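PDB 1BKJ: nadph-flavin oxidoreductase from Vibrio harveyi, which catalyses the NADPH-dependent reduction of FMN to FMNH2, the reduced flavin that luciferase consumes in bioluminescence. Local coordinates for residues T7-R12 and L116-S121; R12-T18 and G158-P164; F17-I22 and S72-F76; F63-Y69 and V127-L132. One frame throughout, in Å; residues are numbered along the deposited sequence.

Interaction 1 of 4, residues T7-R12 and L116-S121. With FMN (flavin mononucleotide), chain D.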
# COMPACT_ATOMS: atom_id res chain seq x y z
N THR A 7 11.51 -5.64 14.45
CA THR A 7 11.61 -6.10 13.07
C THR A 7 11.29 -4.95 12.10
O THR A 7 12.07 -4.70 11.16
CB THR A 7 10.68 -7.32 12.82
OG1 THR A 7 11.13 -8.43 13.61
CG2 THR A 7 10.67 -7.74 11.36
N ILE A 8 10.20 -4.22 12.35
CA ILE A 8 9.78 -3.07 11.52
C ILE A 8 10.89 -2.00 11.46
O ILE A 8 11.24 -1.52 10.38
CB ILE A 8 8.44 -2.42 12.03
CG1 ILE A 8 7.25 -3.36 11.76
CG2 ILE A 8 8.17 -1.08 11.31
CD1 ILE A 8 5.91 -2.91 12.37
N LEU A 9 11.46 -1.69 12.62
CA LEU A 9 12.51 -0.68 12.74
C LEU A 9 13.92 -1.09 12.28
O LEU A 9 14.76 -0.22 12.05
CB LEU A 9 12.55 -0.11 14.16
CG LEU A 9 11.33 0.69 14.63
CD1 LEU A 9 11.52 1.09 16.09
CD2 LEU A 9 11.12 1.93 13.78
N ALA A 10 14.15 -2.39 12.09
CA ALA A 10 15.45 -2.90 11.66
C ALA A 10 15.56 -3.07 10.15
O ALA A 10 16.60 -3.50 9.63
CB ALA A 10 15.75 -4.22 12.36
N HIS A 11 14.50 -2.69 9.43
CA HIS A 11 14.45 -2.82 7.97
C HIS A 11 15.51 -2.02 7.19
O HIS A 11 15.78 -0.87 7.50
CB HIS A 11 13.06 -2.43 7.42
CG HIS A 11 13.01 -2.24 5.92
ND1 HIS A 11 13.03 -3.29 5.04
CD2 HIS A 11 13.06 -1.12 5.16
CE1 HIS A 11 13.09 -2.84 3.80
NE2 HIS A 11 13.12 -1.52 3.84
N ARG A 12 16.01 -2.69 6.17
CA ARG A 12 16.88 -2.10 5.15
C ARG A 12 16.70 -2.99 3.92
O ARG A 12 16.46 -4.21 4.07
CB ARG A 12 18.36 -1.85 5.55
CG ARG A 12 19.14 -3.01 5.97
CD ARG A 12 19.23 -3.08 7.48
NE ARG A 12 19.01 -4.45 7.91
CZ ARG A 12 19.87 -5.45 7.70
NH1 ARG A 12 21.03 -5.24 7.07
NH2 ARG A 12 19.53 -6.69 8.01
N LEU A 116 6.64 -8.94 3.18
CA LEU A 116 8.02 -8.52 3.46
C LEU A 116 8.35 -8.60 4.95
O LEU A 116 9.41 -9.12 5.30
CB LEU A 116 8.32 -7.11 2.92
CG LEU A 116 9.77 -6.61 3.07
CD1 LEU A 116 10.77 -7.52 2.37
CD2 LEU A 116 9.91 -5.19 2.57
N LEU A 117 7.44 -8.12 5.81
CA LEU A 117 7.64 -8.18 7.26
C LEU A 117 7.73 -9.62 7.78
O LEU A 117 8.60 -9.93 8.60
CB LEU A 117 6.56 -7.41 8.01
CG LEU A 117 6.68 -5.89 8.00
CD1 LEU A 117 5.50 -5.31 8.75
CD2 LEU A 117 7.98 -5.43 8.64
N ALA A 118 6.90 -10.51 7.25
CA ALA A 118 6.93 -11.93 7.62
C ALA A 118 8.31 -12.48 7.24
O ALA A 118 8.98 -13.09 8.07
CB ALA A 118 5.84 -12.69 6.88
N ALA A 119 8.77 -12.16 6.03
CA ALA A 119 10.08 -12.61 5.55
C ALA A 119 11.24 -12.10 6.42
O ALA A 119 12.06 -12.88 6.87
CB ALA A 119 10.29 -12.22 4.09
N GLU A 120 11.23 -10.80 6.73
CA GLU A 120 12.26 -10.16 7.56
C GLU A 120 12.31 -10.73 8.99
O GLU A 120 13.40 -10.89 9.54
CB GLU A 120 12.07 -8.64 7.58
CG GLU A 120 12.39 -7.98 6.24
CD GLU A 120 12.10 -6.48 6.16
OE1 GLU A 120 11.28 -5.95 6.95
OE2 GLU A 120 12.67 -5.83 5.27
N SER A 121 11.15 -11.11 9.53
CA SER A 121 11.07 -11.69 10.87
C SER A 121 11.70 -13.07 10.96
O SER A 121 12.05 -13.52 12.06
CB SER A 121 9.63 -11.75 11.33
OG SER A 121 8.91 -12.81 10.72
N1 FMN D . 14.82 -0.52 -4.82
C2 FMN D . 15.57 -1.00 -5.87
O2 FMN D . 16.77 -1.17 -5.85
N3 FMN D . 14.82 -1.21 -7.02
C4 FMN D . 13.48 -0.78 -7.26
O4 FMN D . 13.03 -0.94 -8.38
C4A FMN D . 12.83 -0.20 -6.13
N5 FMN D . 11.46 -0.02 -6.25
C5A FMN D . 10.68 0.27 -5.12
C6 FMN D . 9.30 0.29 -5.28
C7 FMN D . 8.48 0.52 -4.18
C7M FMN D . 6.94 0.31 -4.39
C8 FMN D . 9.05 0.77 -2.90
C8M FMN D . 8.26 1.15 -1.70
C9 FMN D . 10.41 0.75 -2.74
C9A FMN D . 11.27 0.49 -3.85
N10 FMN D . 12.70 0.36 -3.74
C10 FMN D . 13.48 -0.08 -4.85
C1' FMN D . 13.33 0.36 -2.53
C2' FMN D . 14.02 1.63 -2.10
O2' FMN D . 14.70 2.42 -2.97
C3' FMN D . 14.02 1.95 -0.66
O3' FMN D . 12.90 1.52 0.08
C4' FMN D . 14.70 3.16 -0.09
O4' FMN D . 15.64 3.87 -0.86
C5' FMN D . 14.72 3.40 1.34
O5' FMN D . 15.75 2.46 1.78
P FMN D . 15.47 1.15 2.72
O1P FMN D . 15.10 1.72 4.00
O2P FMN D . 16.76 0.42 2.64
O3P FMN D . 14.30 0.42 2.20
O HOH W 1 13.55 -5.90 9.32
O HOH W 2 14.99 -6.72 4.00
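His11 and Glu120 carry the polar part of this contact. His11 ND1 donates to Glu120 OE2 over 2.6 Å, with an N-H...O angle of 162°; the acceptor lies in the ring plane and receives the bond on its syn lone pair, while the carboxylate plane is turned 39° from the ring. With CG anti to the backbone N (chi1 167°), the imidazole reaches across to helix 98-121. At the far edge of the ring, NE2 donates to FMN O3P at 2.8 Å. The two bonds fix the rotation of the imidazole, and Glu120 acts as a second-shell residue that positions His11 against the FMN phosphate. The carboxylate probably also strengthens the ring as a donor to the phosphate.

Water adds to this link. One molecule donates to Thr7 O at 2.6 Å and, weakly, to Glu120 OE1, bridging the two segments.

The rest is van der Waals packing. Ile8 CG1 meets Leu117 CD2 at 3.8 Å, the two side chains crossing at a slant. Thr7 turns its methyl to the helix, CG2 lying 3.9 Å from Ser121 N, while its hydroxyl bonds back to Asn3 O. Leu116 CD2 approaches His11 CE1 obliquely at 4.1 Å.

The end of helix 3-9 and the turn after it thus rest on the C-terminal part of helix 98-121. From the same helix, Leu116 also packs on Met155 and Leu157 of strand 149-158, and Ala118 and Ala119 on helix 24-35; Asn114 of the second subunit touches both Ile8 and Leu117, placing the contact at the dimer interface.

Interaction 2 of 4, residues R12-T18 and G158-P164. With FMN (flavin mononucleotide), chain D.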
# COMPACT_ATOMS: atom_id res chain seq x y z
N ARG A 12 16.01 -2.69 6.17
CA ARG A 12 16.88 -2.10 5.15
C ARG A 12 16.70 -2.99 3.92
O ARG A 12 16.46 -4.21 4.07
CB ARG A 12 18.36 -1.85 5.55
CG ARG A 12 19.14 -3.01 5.97
CD ARG A 12 19.23 -3.08 7.48
NE ARG A 12 19.01 -4.45 7.91
CZ ARG A 12 19.87 -5.45 7.70
NH1 ARG A 12 21.03 -5.24 7.07
NH2 ARG A 12 19.53 -6.69 8.01
N SER A 13 16.67 -2.38 2.74
CA SER A 13 16.52 -3.13 1.50
C SER A 13 17.80 -3.90 1.22
O SER A 13 18.90 -3.38 1.42
CB SER A 13 16.20 -2.20 0.33
OG SER A 13 14.91 -1.63 0.49
N ILE A 14 17.62 -5.17 0.89
CA ILE A 14 18.72 -6.09 0.59
C ILE A 14 18.73 -6.34 -0.91
O ILE A 14 17.71 -6.71 -1.51
CB ILE A 14 18.59 -7.43 1.38
CG1 ILE A 14 18.57 -7.18 2.90
CG2 ILE A 14 19.70 -8.41 0.99
CD1 ILE A 14 19.80 -6.50 3.49
N ARG A 15 19.90 -6.12 -1.51
CA ARG A 15 20.10 -6.25 -2.94
C ARG A 15 21.19 -7.24 -3.35
O ARG A 15 21.67 -7.21 -4.48
CB ARG A 15 20.36 -4.85 -3.53
CG ARG A 15 19.17 -3.90 -3.45
CD ARG A 15 19.53 -2.51 -3.93
NE ARG A 15 18.43 -1.55 -3.74
CZ ARG A 15 18.30 -0.75 -2.69
NH1 ARG A 15 19.18 -0.77 -1.70
NH2 ARG A 15 17.28 0.10 -2.62
N LYS A 16 21.59 -8.10 -2.41
CA LYS A 16 22.58 -9.16 -2.67
C LYS A 16 22.16 -10.37 -1.85
O LYS A 16 21.94 -10.26 -0.64
CB LYS A 16 24.01 -8.74 -2.32
CG LYS A 16 25.06 -9.50 -3.14
CD LYS A 16 26.48 -9.20 -2.70
CE LYS A 16 27.44 -10.16 -3.38
NZ LYS A 16 28.77 -10.16 -2.70
N PHE A 17 22.00 -11.50 -2.53
CA PHE A 17 21.54 -12.74 -1.89
C PHE A 17 22.45 -13.92 -2.12
O PHE A 17 23.20 -13.95 -3.11
CB PHE A 17 20.16 -13.12 -2.45
CG PHE A 17 19.12 -12.04 -2.30
CD1 PHE A 17 18.46 -11.85 -1.08
CD2 PHE A 17 18.81 -11.19 -3.38
CE1 PHE A 17 17.50 -10.83 -0.91
CE2 PHE A 17 17.85 -10.15 -3.23
CZ PHE A 17 17.19 -9.97 -1.99
N THR A 18 22.40 -14.89 -1.21
CA THR A 18 23.16 -16.13 -1.37
C THR A 18 22.25 -17.08 -2.18
O THR A 18 21.09 -16.74 -2.45
CB THR A 18 23.55 -16.80 -0.02
OG1 THR A 18 22.37 -17.19 0.69
CG2 THR A 18 24.37 -15.86 0.85
N GLY A 158 15.03 -13.47 -0.15
CA GLY A 158 16.11 -14.44 -0.05
C GLY A 158 16.99 -14.20 1.17
O GLY A 158 16.74 -13.30 1.96
N HIS A 159 18.03 -15.01 1.30
CA HIS A 159 18.97 -14.88 2.41
C HIS A 159 20.01 -13.81 2.09
O HIS A 159 20.65 -13.87 1.04
CB HIS A 159 19.58 -16.23 2.72
CG HIS A 159 18.60 -17.21 3.26
ND1 HIS A 159 18.22 -17.22 4.59
CD2 HIS A 159 17.90 -18.20 2.66
CE1 HIS A 159 17.35 -18.19 4.78
NE2 HIS A 159 17.13 -18.80 3.63
N PRO A 160 20.18 -12.80 2.98
CA PRO A 160 21.13 -11.69 2.80
C PRO A 160 22.60 -12.03 2.61
O PRO A 160 23.12 -12.94 3.27
CB PRO A 160 20.97 -10.88 4.08
CG PRO A 160 19.63 -11.24 4.57
CD PRO A 160 19.59 -12.71 4.33
N ASP A 161 23.25 -11.31 1.69
CA ASP A 161 24.69 -11.44 1.46
C ASP A 161 25.31 -10.05 1.50
O ASP A 161 26.29 -9.76 0.80
CB ASP A 161 25.02 -12.16 0.15
CG ASP A 161 26.45 -12.72 0.13
OD1 ASP A 161 27.02 -12.97 1.20
OD2 ASP A 161 26.99 -12.93 -0.97
N GLN A 162 24.70 -9.18 2.31
CA GLN A 162 25.15 -7.81 2.56
C GLN A 162 24.44 -7.33 3.81
O GLN A 162 23.36 -7.82 4.13
CB GLN A 162 24.89 -6.86 1.37
CG GLN A 162 23.43 -6.63 0.97
CD GLN A 162 23.27 -5.57 -0.13
OE1 GLN A 162 22.18 -5.07 -0.34
NE2 GLN A 162 24.36 -5.24 -0.83
N ASN A 163 25.06 -6.38 4.52
CA ASN A 163 24.47 -5.82 5.74
C ASN A 163 24.55 -4.28 5.70
O ASN A 163 25.43 -3.68 6.33
CB ASN A 163 25.18 -6.41 6.99
CG ASN A 163 24.43 -6.13 8.30
OD1 ASN A 163 23.28 -5.69 8.30
ND2 ASN A 163 25.09 -6.40 9.43
N PRO A 164 23.63 -3.61 4.95
CA PRO A 164 23.62 -2.14 4.85
C PRO A 164 23.13 -1.50 6.15
O PRO A 164 22.51 -2.16 7.00
CB PRO A 164 22.62 -1.86 3.73
CG PRO A 164 22.48 -3.16 3.01
CD PRO A 164 22.55 -4.16 4.11
N1 FMN D . 14.82 -0.52 -4.82
C2 FMN D . 15.57 -1.00 -5.87
O2 FMN D . 16.77 -1.17 -5.85
N3 FMN D . 14.82 -1.21 -7.02
C4 FMN D . 13.48 -0.78 -7.26
O4 FMN D . 13.03 -0.94 -8.38
C4A FMN D . 12.83 -0.20 -6.13
N5 FMN D . 11.46 -0.02 -6.25
C5A FMN D . 10.68 0.27 -5.12
C6 FMN D . 9.30 0.29 -5.28
C7 FMN D . 8.48 0.52 -4.18
C7M FMN D . 6.94 0.31 -4.39
C8 FMN D . 9.05 0.77 -2.90
C8M FMN D . 8.26 1.15 -1.70
C9 FMN D . 10.41 0.75 -2.74
C9A FMN D . 11.27 0.49 -3.85
N10 FMN D . 12.70 0.36 -3.74
C10 FMN D . 13.48 -0.08 -4.85
C1' FMN D . 13.33 0.36 -2.53
C2' FMN D . 14.02 1.63 -2.10
O2' FMN D . 14.70 2.42 -2.97
C3' FMN D . 14.02 1.95 -0.66
O3' FMN D . 12.90 1.52 0.08
C4' FMN D . 14.70 3.16 -0.09
O4' FMN D . 15.64 3.87 -0.86
C5' FMN D . 14.72 3.40 1.34
O5' FMN D . 15.75 2.46 1.78
P FMN D . 15.47 1.15 2.72
O1P FMN D . 15.10 1.72 4.00
O2P FMN D . 16.76 0.42 2.64
O3P FMN D . 14.30 0.42 2.20
O HOH W 3 21.40 -2.39 -0.72
O HOH W 4 18.67 -16.77 -0.78
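Gln162 reaches across to Arg15 between two irregular segments that run side by side, joined by a single beta bridge at Phe17 and Pro160, in the FMN-binding part of this nitroreductase-family fold. The Gln162 side chain, extended beyond CG, slides past Ile14 in the opposite direction and brings OE1 to the backbone N of Arg15 at 2.8 Å. The donor stands well above the amide carbonyl plane, 46° out of it. A water also donates to OE1 and accepts from Arg15 NH1.

The water ties Gln162 to the arginine that binds the flavin. The Arg15 chain is extended from CG to NE, and its guanidinium meets the isoalloxazine edge to edge: NE donates to FMN O2 at 2.7 Å, and NH2 makes a weak bond to N1. One guanidinium face is covered near its rim by Ser13 CB. Ser13 itself holds the phosphate twice, through N to O2P and through OG to O3P.

Ile14 touches two prolines with different branches: its side chain crosses Pro164 at about a right angle, CD1 3.7 Å from Pro164 CD, and CG2 lies against Pro160. Arg12 crosses Pro164 at about a right angle, and its guanidinium is turned 73° from the Asn163 amide plane; NH1 lies 2.6 Å from Asn163 OD1, while NE is bonded to Ala10 O.

Lys16 and Asp161 cross at a slant in a long salt bridge. Beyond them, Thr18 sets CG2 across Asp161, and the Phe17 ring passes Gly158 obliquely. The bridge is closed by Asp161 N to Lys16 O and by Thr18 N to His159 O at 3.0 Å, the latter nearly in line with the C=O.

Interaction 3 of 4, residues F17-I22 and S72-F76; sequences FTAVPI and SAAEF
A classic beta bulge at Ala74 and Glu75, both opposite Leu157, opens strand 75-82, and the loop between helices 3-9 and 24-35 packs against it. Phe17 lays its ring beside Ala73, with CE2 4.1 Å from Ala73 CB, and presents an edge to Ser72 OG. Further along, the Ala74 methyl sits against the loop backbone and side chain, 3.9 Å from Val20 O and 4.0 Å from Ile22 CG1. Ile22 crosses Glu75 at a slant, CD1 reaching CG at 3.9 Å.

The polar groups are joined through water. One molecule accepts from Phe17 N and bonds to Ser72 OG, and another donates to both Thr18 O and Ser72 O. At the far end, Glu75 bends at chi2 (-61°), which turns its carboxylate back to the loop: OE2 lies 2.9 Å from a water that accepts from Ile22 N and probably donates to it, and it accepts from a second water that also donates to Ile22 O. The other oxygen, OE1, forms a salt bridge with Arg50.

Both segments also lean on strand 149-158, the neighbour of 75-82 in the sheet: Phe17 and Ala73 share Cys156, and Ile22 rests on Leu157. From helix 54-63, Arg57 bonds to Ala73 O.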
# COMPACT_ATOMS: atom_id res chain seq x y z
N PHE A 17 22.00 -11.50 -2.53
CA PHE A 17 21.54 -12.74 -1.89
C PHE A 17 22.45 -13.92 -2.12
O PHE A 17 23.20 -13.95 -3.11
CB PHE A 17 20.16 -13.12 -2.45
CG PHE A 17 19.12 -12.04 -2.30
CD1 PHE A 17 18.46 -11.85 -1.08
CD2 PHE A 17 18.81 -11.19 -3.38
CE1 PHE A 17 17.50 -10.83 -0.91
CE2 PHE A 17 17.85 -10.15 -3.23
CZ PHE A 17 17.19 -9.97 -1.99
N THR A 18 22.40 -14.89 -1.21
CA THR A 18 23.16 -16.13 -1.37
C THR A 18 22.25 -17.08 -2.18
O THR A 18 21.09 -16.74 -2.45
CB THR A 18 23.55 -16.80 -0.02
OG1 THR A 18 22.37 -17.19 0.69
CG2 THR A 18 24.37 -15.86 0.85
N ALA A 19 22.76 -18.26 -2.55
CA ALA A 19 22.02 -19.25 -3.34
C ALA A 19 21.12 -20.19 -2.52
O ALA A 19 20.48 -21.08 -3.09
CB ALA A 19 22.99 -20.06 -4.21
N VAL A 20 21.07 -19.99 -1.20
CA VAL A 20 20.27 -20.83 -0.30
C VAL A 20 18.76 -20.57 -0.56
O VAL A 20 18.30 -19.44 -0.49
CB VAL A 20 20.64 -20.60 1.19
CG1 VAL A 20 19.88 -21.57 2.10
CG2 VAL A 20 22.15 -20.75 1.40
N PRO A 21 17.99 -21.63 -0.91
CA PRO A 21 16.56 -21.40 -1.16
C PRO A 21 15.70 -21.16 0.09
O PRO A 21 16.14 -21.38 1.22
CB PRO A 21 16.15 -22.66 -1.92
CG PRO A 21 17.06 -23.71 -1.40
CD PRO A 21 18.39 -23.00 -1.29
N ILE A 22 14.50 -20.65 -0.15
CA ILE A 22 13.51 -20.41 0.90
C ILE A 22 12.72 -21.72 0.90
O ILE A 22 12.43 -22.28 -0.17
CB ILE A 22 12.63 -19.15 0.55
CG1 ILE A 22 13.46 -17.88 0.78
CG2 ILE A 22 11.31 -19.11 1.36
CD1 ILE A 22 12.86 -16.62 0.24
N SER A 72 18.95 -13.31 -9.12
CA SER A 72 19.64 -14.03 -8.04
C SER A 72 18.84 -14.30 -6.76
O SER A 72 19.23 -15.16 -5.96
CB SER A 72 20.97 -13.36 -7.72
OG SER A 72 20.78 -12.08 -7.15
N ALA A 73 17.72 -13.61 -6.59
CA ALA A 73 16.84 -13.80 -5.42
C ALA A 73 16.28 -15.23 -5.39
O ALA A 73 16.06 -15.83 -6.46
CB ALA A 73 15.69 -12.81 -5.47
N ALA A 74 16.08 -15.78 -4.19
CA ALA A 74 15.52 -17.12 -4.01
C ALA A 74 14.07 -17.15 -4.51
O ALA A 74 13.64 -18.12 -5.12
CB ALA A 74 15.61 -17.55 -2.55
N GLU A 75 13.33 -16.06 -4.27
CA GLU A 75 11.94 -15.92 -4.71
C GLU A 75 11.65 -14.53 -5.31
O GLU A 75 12.16 -13.52 -4.81
CB GLU A 75 10.95 -16.14 -3.54
CG GLU A 75 10.83 -17.58 -2.99
CD GLU A 75 10.34 -18.60 -4.00
OE1 GLU A 75 9.36 -18.30 -4.73
OE2 GLU A 75 10.92 -19.70 -4.06
N PHE A 76 10.88 -14.49 -6.40
CA PHE A 76 10.49 -13.23 -7.00
C PHE A 76 8.97 -13.25 -7.19
O PHE A 76 8.45 -14.06 -7.96
CB PHE A 76 11.20 -12.94 -8.33
CG PHE A 76 10.97 -11.54 -8.87
CD1 PHE A 76 11.47 -10.41 -8.18
CD2 PHE A 76 10.20 -11.34 -10.03
CE1 PHE A 76 11.21 -9.10 -8.63
CE2 PHE A 76 9.93 -10.02 -10.51
CZ PHE A 76 10.44 -8.90 -9.80
O HOH W 5 22.85 -11.39 -5.41
O HOH W 6 19.03 -17.48 -4.40
O HOH W 7 13.50 -20.58 -3.01
O HOH W 8 10.18 -21.44 -1.77

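Interaction 4 of 4, residues F63-Y69 and V127-L132; sequences FAGNQAY and VYIGGL. With FMN (flavin mononucleotide), chain D.
The Tyr69 ring meets strand 125-129 at its edge, where Ile129 CD1 lies near the ring plane, 3.7 Å from CE2. Val127 CG1 approaches the same ring obliquely, its side chain crossing Tyr69 at about a right angle. The Tyr128 ring, on the other side of the strand, has one face toward the flavin methyl C8M, which is displaced to the rim. Three bonds fix the rotation of the Gln67 amide: NE2 donates to Ala64 O at 2.7 Å, in the amide plane, and to FMN O4, while OE1 accepts from FMN N3 at 2.8 Å.

These groups form part of the isoalloxazine site of the nitroreductase-family fold, in which the end of an outer strand and the turn after it run along the flavin. Gly130 N donates to FMN N5 at 3.0 Å with an N-H...N angle of 162°, and Gly131 N to O4. Gly131 CA lies 3.8 Å from Ala64 O, the two backbones packing closely here.

Ala64 CB touches Ile129 CG2 at 3.7 Å and Leu132 CD2 at 4.0 Å. Ile129 and Leu132 reach on to Phe76 of strand 75-82.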
# COMPACT_ATOMS: atom_id res chain seq x y z
N PHE A 63 13.80 -6.19 -17.73
CA PHE A 63 12.62 -5.33 -17.76
C PHE A 63 12.52 -4.42 -16.55
O PHE A 63 11.81 -3.43 -16.58
CB PHE A 63 11.35 -6.16 -17.93
CG PHE A 63 11.13 -6.69 -19.33
CD1 PHE A 63 11.66 -6.02 -20.45
CD2 PHE A 63 10.40 -7.87 -19.53
CE1 PHE A 63 11.48 -6.52 -21.76
CE2 PHE A 63 10.20 -8.39 -20.83
CZ PHE A 63 10.74 -7.72 -21.96
N ALA A 64 13.27 -4.75 -15.50
CA ALA A 64 13.33 -3.97 -14.27
C ALA A 64 14.43 -2.91 -14.34
O ALA A 64 14.58 -2.11 -13.42
CB ALA A 64 13.55 -4.88 -13.06
N GLY A 65 15.20 -2.93 -15.43
CA GLY A 65 16.29 -1.98 -15.63
C GLY A 65 17.63 -2.58 -15.27
O GLY A 65 18.47 -1.90 -14.67
N ASN A 66 17.82 -3.84 -15.67
CA ASN A 66 19.03 -4.63 -15.40
C ASN A 66 19.39 -4.69 -13.91
O ASN A 66 20.52 -4.39 -13.50
CB ASN A 66 20.22 -4.19 -16.27
CG ASN A 66 20.03 -4.52 -17.74
OD1 ASN A 66 19.62 -5.63 -18.10
ND2 ASN A 66 20.33 -3.56 -18.59
N GLN A 67 18.39 -4.99 -13.09
CA GLN A 67 18.59 -5.12 -11.65
C GLN A 67 18.82 -6.62 -11.43
O GLN A 67 17.88 -7.41 -11.42
CB GLN A 67 17.37 -4.58 -10.89
CG GLN A 67 17.11 -3.09 -11.14
CD GLN A 67 16.09 -2.49 -10.18
OE1 GLN A 67 16.27 -2.54 -8.98
NE2 GLN A 67 15.03 -1.90 -10.73
N ALA A 68 20.11 -6.98 -11.33
CA ALA A 68 20.58 -8.36 -11.18
C ALA A 68 19.96 -9.22 -10.06
O ALA A 68 19.77 -10.43 -10.24
CB ALA A 68 22.10 -8.39 -11.08
N TYR A 69 19.62 -8.59 -8.95
CA TYR A 69 19.02 -9.28 -7.82
C TYR A 69 17.61 -9.84 -8.07
O TYR A 69 17.07 -10.58 -7.25
CB TYR A 69 19.07 -8.41 -6.56
CG TYR A 69 18.95 -6.93 -6.80
CD1 TYR A 69 20.08 -6.16 -7.14
CD2 TYR A 69 17.70 -6.28 -6.69
CE1 TYR A 69 19.98 -4.77 -7.37
CE2 TYR A 69 17.58 -4.88 -6.92
CZ TYR A 69 18.73 -4.14 -7.26
OH TYR A 69 18.64 -2.79 -7.49
N VAL A 127 13.55 -6.61 -1.17
CA VAL A 127 13.50 -5.29 -1.78
C VAL A 127 12.35 -5.25 -2.77
O VAL A 127 12.12 -6.21 -3.50
CB VAL A 127 14.88 -4.91 -2.49
CG1 VAL A 127 15.21 -5.85 -3.65
CG2 VAL A 127 14.89 -3.45 -2.96
N TYR A 128 11.61 -4.15 -2.76
CA TYR A 128 10.51 -3.95 -3.70
C TYR A 128 11.13 -3.58 -5.04
O TYR A 128 12.23 -3.01 -5.07
CB TYR A 128 9.63 -2.80 -3.28
CG TYR A 128 8.69 -3.02 -2.13
CD1 TYR A 128 9.13 -2.84 -0.81
CD2 TYR A 128 7.35 -3.36 -2.36
CE1 TYR A 128 8.24 -3.01 0.28
CE2 TYR A 128 6.45 -3.53 -1.28
CZ TYR A 128 6.91 -3.35 0.03
OH TYR A 128 6.08 -3.51 1.10
N ILE A 129 10.48 -3.94 -6.15
CA ILE A 129 10.98 -3.63 -7.50
C ILE A 129 9.89 -2.91 -8.31
O ILE A 129 9.05 -3.55 -8.97
CB ILE A 129 11.48 -4.94 -8.26
CG1 ILE A 129 12.54 -5.71 -7.45
CG2 ILE A 129 12.03 -4.59 -9.67
CD1 ILE A 129 13.85 -4.99 -7.19
N GLY A 130 9.91 -1.58 -8.25
CA GLY A 130 8.95 -0.77 -8.99
C GLY A 130 9.43 -0.49 -10.41
O GLY A 130 8.66 0.00 -11.24
N GLY A 131 10.69 -0.85 -10.67
CA GLY A 131 11.32 -0.68 -11.98
C GLY A 131 10.62 -1.39 -13.12
O GLY A 131 10.77 -0.98 -14.27
N LEU A 132 9.84 -2.43 -12.81
CA LEU A 132 9.07 -3.18 -13.79
C LEU A 132 8.08 -2.32 -14.57
O LEU A 132 7.76 -2.63 -15.73
CB LEU A 132 8.28 -4.31 -13.10
CG LEU A 132 9.04 -5.52 -12.55
CD1 LEU A 132 8.05 -6.50 -11.91
CD2 LEU A 132 9.83 -6.19 -13.67
N1 FMN D . 14.82 -0.52 -4.82
C2 FMN D . 15.57 -1.00 -5.87
O2 FMN D . 16.77 -1.17 -5.85
N3 FMN D . 14.82 -1.21 -7.02
C4 FMN D . 13.48 -0.78 -7.26
O4 FMN D . 13.03 -0.94 -8.38
C4A FMN D . 12.83 -0.20 -6.13
N5 FMN D . 11.46 -0.02 -6.25
C5A FMN D . 10.68 0.27 -5.12
C6 FMN D . 9.30 0.29 -5.28
C7 FMN D . 8.48 0.52 -4.18
C7M FMN D . 6.94 0.31 -4.39
C8 FMN D . 9.05 0.77 -2.90
C8M FMN D . 8.26 1.15 -1.70
C9 FMN D . 10.41 0.75 -2.74
C9A FMN D . 11.27 0.49 -3.85
N10 FMN D . 12.70 0.36 -3.74
C10 FMN D . 13.48 -0.08 -4.85
C1' FMN D . 13.33 0.36 -2.53
C2' FMN D . 14.02 1.63 -2.10
O2' FMN D . 14.70 2.42 -2.97
C3' FMN D . 14.02 1.95 -0.66
O3' FMN D . 12.90 1.52 0.08
C4' FMN D . 14.70 3.16 -0.09
O4' FMN D . 15.64 3.87 -0.86
C5' FMN D . 14.72 3.40 1.34
O5' FMN D . 15.75 2.46 1.78
P FMN D . 15.47 1.15 2.72
O1P FMN D . 15.10 1.72 4.00
O2P FMN D . 16.76 0.42 2.64
O3P FMN D . 14.30 0.42 2.20

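Interactions 1, 2 and 4 all touch one FMN, from the phosphate to the pyrimidine end of the flavin, while interaction 3 does not reach it. The segment 7-22 runs through interactions 1, 2 and 3 in turn, sharing Arg12 between the first two and Phe17 and Thr18 between the next two. Interactions 2 and 3 are neighbours, their centres about 10 Å apart; those of 1 and 4 are about 20 Å apart, yet Leu116 still packs on Tyr128. Interactions 3 and 4 reach the same antiparallel sheet, at strands 75-82 and 125-129. The N-terminal segment thereby joins the cofactor site to the sheet and, through interaction 1, to the dimer interface.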